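Local coordinates for prophage MuSo2, 43 kDa tail protein (Shewanella oneidensis, PDB 3CDD) that probably serves as a structural tail protein of a Mu-like prophage, assembling as a trimer of largely beta-rich subunits in the baseplate of the phage tail, at residues Q151-P155 with H156-A160; S191-L194 with G195-V198. All coordinates share one frame; numbering follows the deposited sequence.

Contact 1 of 2, residues Q151-P155 with H156-A160; sequences QGETP and HELLA
Thr154 and Glu157 exchange hydrogen bonds in a capping box at the start of helix 155-164. Thr154 OG1 accepts from Glu157 N at 3.2 Å, while Glu157 OE1 accepts a hydrogen bond from Thr154 N at 3.1 Å, nearly straight (170°). The donor meets the carboxylate on its anti side, 24° out of the plane. With chi1 at 68°, Thr154 OG1 stands between its own backbone N and carbonyl carbon, turned to the amide it caps. The regular helix bonds start at once: Leu158 N donates to Thr154 O at 3.0 Å and Leu159 N to Pro155 O.

The carboxylate of Glu157 lies on the solvent side next to Gly152, while Pro155, Leu158 and Leu159 pack inward, with Leu159 CG 3.1 Å from Pro155 O. Glu153 joins this tight side, its chain crossing Leu158 at about a right angle with OE2 3.6 Å from Leu158 CA. That carboxylate is held by a salt bridge to Arg161 and by Glu150 N. Pro155, Leu158 and Leu159 face helix 119-127, Pro155 also meets Leu102 of helix 100-104, and His156, Leu159 and Ala160 lie on Leu170 of strand 169-172.

Contact 2 of 2, residues S191-L194 with G195-V198; sequences SLIL and GDNV
A type II beta turn, Ile193-Leu194-Gly195-Asp196, takes the chain out of the short strand 192-193 and into the loop that leads to strand 200-206. Its closing bond runs from Asp196 N to Ile193 O at 2.8 Å, with the donor tilted from the carbonyl plane. Gly195 takes the third position at a positive phi (96°), a backbone shape in which a side chain would collide with Leu194 O. Ile193 O also receives a second, weak bond from Asn197 N at 3.3 Å, so one carbonyl gathers two successive amides as the chain curls back.

The side chain of Asn197 ties the curl to the strand. Its amide bridges the backbone on both sides of Leu192 in the manner of a neighbouring peptide group: OD1 accepts from Ile193 N at 2.9 Å, almost straight at 169°, and ND2 donates to Ser191 O at 2.7 Å. Both bonds lie in the plane of the accepting carbonyl, although Ser191 O is somewhat tilted from the Asn197 amide plane. The two bonds together would fix the rotation of the amide. Its chi1 of 62° folds CG over the backbone of Asn197, which brings the group back to the strand.

Strand 192-193 runs parallel to strand 304-309, with Leu192 and Leu194 bonded through their backbones to that strand. On the apolar side Val198 CG2 rests 4.2 Å from Leu192 CB, and both residues reach Tyr285 of strand 281-288. Leu194 packs on Tyr50 and Val198 on Tyr84, both of a neighbouring subunit.

In the fold
Contacts 1 and 2 follow each other along the chain and lie on opposite sides of its centre, their own centres about 41 Å apart and their nearest atoms about 25 Å apart, so neither touches the other. The centre of contact 1 is about 17 Å from the centre of the chain, that of contact 2 about 24 Å. Contact 1 begins a helix within the part related to the second domain of gp44-like baseplate proteins; contact 2 lies at the end of a short strand beside strand 304-309. Each approaches a different copy in the trimer: Gln151 packs on Val255 of the second subunit, whereas residues 191-198 face the third.

Contact 1 of 2, residues Q151-P155 with H156-A160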
loop_
_atom_site.group_PDB
_atom_site.type_symbol
_atom_site.label_atom_id
_atom_site.label_comp_id
_atom_site.label_asym_id
_atom_site.label_seq_id
_atom_site.Cartn_x
_atom_site.Cartn_y
_atom_site.Cartn_z
ATOM N N GLN A 151 -20.263 -6.172 18.636
ATOM C CA GLN A 151 -21.044 -6.332 17.412
ATOM C C GLN A 151 -20.168 -6.876 16.294
ATOM O O GLN A 151 -19.205 -6.215 15.880
ATOM C CB GLN A 151 -21.625 -4.990 16.951
ATOM C CG GLN A 151 -22.793 -4.439 17.742
ATOM C CD GLN A 151 -23.374 -3.171 17.101
ATOM O OE1 GLN A 151 -23.014 -2.803 15.974
ATOM N NE2 GLN A 151 -24.273 -2.506 17.818
ATOM N N GLY A 152 -20.509 -8.068 15.800
ATOM C CA GLY A 152 -19.837 -8.646 14.629
ATOM C C GLY A 152 -18.450 -9.191 14.929
ATOM O O GLY A 152 -17.700 -9.562 14.018
ATOM N N GLU A 153 -18.111 -9.243 16.215
ATOM C CA GLU A 153 -16.850 -9.807 16.668
ATOM C C GLU A 153 -16.709 -11.244 16.185
ATOM O O GLU A 153 -17.668 -12.025 16.223
ATOM C CB GLU A 153 -16.777 -9.774 18.196
ATOM C CG GLU A 153 -15.354 -9.924 18.735
ATOM C CD GLU A 153 -15.227 -9.556 20.197
ATOM O OE1 GLU A 153 -16.211 -9.719 20.981
ATOM O OE2 GLU A 153 -14.121 -9.105 20.557
ATOM N N THR A 154 -15.512 -11.582 15.721
ATOM C CA THR A 154 -15.229 -12.940 15.283
ATOM C C THR A 154 -14.729 -13.791 16.472
ATOM O O THR A 154 -14.228 -13.240 17.451
ATOM C CB THR A 154 -14.167 -12.916 14.151
ATOM O OG1 THR A 154 -12.911 -12.500 14.692
ATOM C CG2 THR A 154 -14.591 -11.936 13.044
ATOM N N PRO A 155 -14.845 -15.137 16.385
ATOM C CA PRO A 155 -14.291 -16.011 17.424
ATOM C C PRO A 155 -12.814 -15.718 17.752
ATOM O O PRO A 155 -12.445 -15.661 18.937
ATOM C CB PRO A 155 -14.449 -17.408 16.813
ATOM C CG PRO A 155 -15.634 -17.279 15.942
ATOM C CD PRO A 155 -15.504 -15.925 15.326
ATOM N N HIS A 156 -11.985 -15.498 16.729
ATOM C CA HIS A 156 -10.582 -15.109 16.981
ATOM C C HIS A 156 -10.393 -13.777 17.719
ATOM O O HIS A 156 -9.598 -13.701 18.663
ATOM C CB HIS A 156 -9.720 -15.115 15.711
ATOM C CG HIS A 156 -8.288 -14.781 15.979
ATOM N ND1 HIS A 156 -7.706 -13.608 15.555
ATOM C CD2 HIS A 156 -7.333 -15.450 16.670
ATOM C CE1 HIS A 156 -6.444 -13.582 15.949
ATOM N NE2 HIS A 156 -6.193 -14.690 16.624
ATOM N N GLU A 157 -11.089 -12.726 17.300
ATOM C CA GLU A 157 -10.979 -11.438 17.989
ATOM C C GLU A 157 -11.409 -11.507 19.451
ATOM O O GLU A 157 -10.794 -10.855 20.314
ATOM C CB GLU A 157 -11.824 -10.369 17.307
ATOM C CG GLU A 157 -11.293 -9.897 16.005
ATOM C CD GLU A 157 -12.312 -9.037 15.251
ATOM O OE1 GLU A 157 -13.544 -9.248 15.406
ATOM O OE2 GLU A 157 -11.863 -8.136 14.505
ATOM N N LEU A 158 -12.461 -12.272 19.736
ATOM C CA LEU A 158 -12.891 -12.446 21.119
ATOM C C LEU A 158 -11.860 -13.211 21.935
ATOM O O LEU A 158 -11.472 -12.782 23.023
ATOM C CB LEU A 158 -14.236 -13.157 21.210
ATOM C CG LEU A 158 -14.632 -13.603 22.616
ATOM C CD1 LEU A 158 -14.935 -12.385 23.475
ATOM C CD2 LEU A 158 -15.826 -14.559 22.577
ATOM N N LEU A 159 -11.409 -14.340 21.404
ATOM C CA LEU A 159 -10.471 -15.190 22.124
ATOM C C LEU A 159 -9.150 -14.485 22.328
ATOM O O LEU A 159 -8.533 -14.621 23.385
ATOM C CB LEU A 159 -10.307 -16.547 21.425
ATOM C CG LEU A 159 -11.622 -17.357 21.415
ATOM C CD1 LEU A 159 -11.543 -18.659 20.590
ATOM C CD2 LEU A 159 -12.122 -17.640 22.854
ATOM N N ALA A 160 -8.726 -13.706 21.334
ATOM C CA ALA A 160 -7.455 -12.997 21.408
ATOM C C ALA A 160 -7.490 -11.909 22.492
ATOM O O ALA A 160 -6.541 -11.787 23.264
ATOM C CB ALA A 160 -7.053 -12.421 20.026
#

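Contact 2 of 2, residues S191-L194 with G195-V198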
loop_
_atom_site.group_PDB
_atom_site.type_symbol
_atom_site.label_atom_id
_atom_site.label_comp_id
_atom_site.label_asym_id
_atom_site.label_seq_id
_atom_site.Cartn_x
_atom_site.Cartn_y
_atom_site.Cartn_z
ATOM N N SER A 191 20.569 -26.846 17.600
ATOM C CA SER A 191 21.041 -25.465 17.549
ATOM C C SER A 191 21.177 -25.009 16.108
ATOM O O SER A 191 21.407 -25.825 15.212
ATOM C CB SER A 191 22.395 -25.345 18.248
ATOM O OG SER A 191 22.273 -25.654 19.616
ATOM N N LEU A 192 21.018 -23.707 15.893
ATOM C CA LEU A 192 21.348 -23.097 14.630
ATOM C C LEU A 192 22.743 -22.473 14.757
ATOM O O LEU A 192 22.910 -21.426 15.391
ATOM C CB LEU A 192 20.300 -22.038 14.261
ATOM C CG LEU A 192 18.886 -22.530 13.907
ATOM C CD1 LEU A 192 17.846 -21.398 14.086
ATOM C CD2 LEU A 192 18.828 -23.040 12.455
ATOM N N ILE A 193 23.726 -23.122 14.143
ATOM C CA ILE A 193 25.135 -22.768 14.307
ATOM C C ILE A 193 25.724 -22.309 12.975
ATOM O O ILE A 193 25.825 -23.095 12.020
ATOM C CB ILE A 193 25.967 -23.975 14.877
ATOM C CG1 ILE A 193 25.321 -24.521 16.147
ATOM C CG2 ILE A 193 27.422 -23.562 15.158
ATOM C CD1 ILE A 193 25.664 -25.989 16.469
ATOM N N LEU A 194 26.064 -21.018 12.917
ATOM C CA LEU A 194 26.836 -20.435 11.821
ATOM C C LEU A 194 28.062 -21.287 11.478
ATOM O O LEU A 194 28.946 -21.501 12.327
ATOM C CB LEU A 194 27.264 -19.008 12.191
ATOM C CG LEU A 194 28.142 -18.202 11.237
ATOM C CD1 LEU A 194 27.506 -18.127 9.875
ATOM C CD2 LEU A 194 28.317 -16.813 11.788
ATOM N N GLY A 195 28.093 -21.786 10.242
ATOM C CA GLY A 195 29.157 -22.688 9.790
ATOM C C GLY A 195 28.835 -24.176 9.880
ATOM O O GLY A 195 29.636 -25.020 9.440
ATOM N N ASP A 196 27.669 -24.505 10.443
ATOM C CA ASP A 196 27.264 -25.904 10.656
ATOM C C ASP A 196 25.993 -26.216 9.871
ATOM O O ASP A 196 26.055 -26.799 8.794
ATOM C CB ASP A 196 27.109 -26.196 12.163
ATOM C CG ASP A 196 26.295 -27.468 12.472
ATOM O OD1 ASP A 196 25.854 -28.192 11.551
ATOM O OD2 ASP A 196 26.085 -27.736 13.675
ATOM N N ASN A 197 24.831 -25.817 10.396
ATOM C CA ASN A 197 23.570 -26.152 9.730
ATOM C C ASN A 197 22.809 -24.964 9.118
ATOM O O ASN A 197 21.686 -25.122 8.623
ATOM C CB ASN A 197 22.653 -26.970 10.656
ATOM C CG ASN A 197 22.244 -26.213 11.929
ATOM O OD1 ASN A 197 22.783 -25.148 12.255
ATOM N ND2 ASN A 197 21.284 -26.779 12.658
ATOM N N VAL A 198 23.433 -23.791 9.127
ATOM C CA VAL A 198 22.828 -22.620 8.544
ATOM C C VAL A 198 23.298 -22.431 7.108
ATOM O O VAL A 198 24.470 -22.120 6.856
ATOM C CB VAL A 198 23.117 -21.348 9.370
ATOM C CG1 VAL A 198 22.599 -20.112 8.635
ATOM C CG2 VAL A 198 22.474 -21.455 10.721
#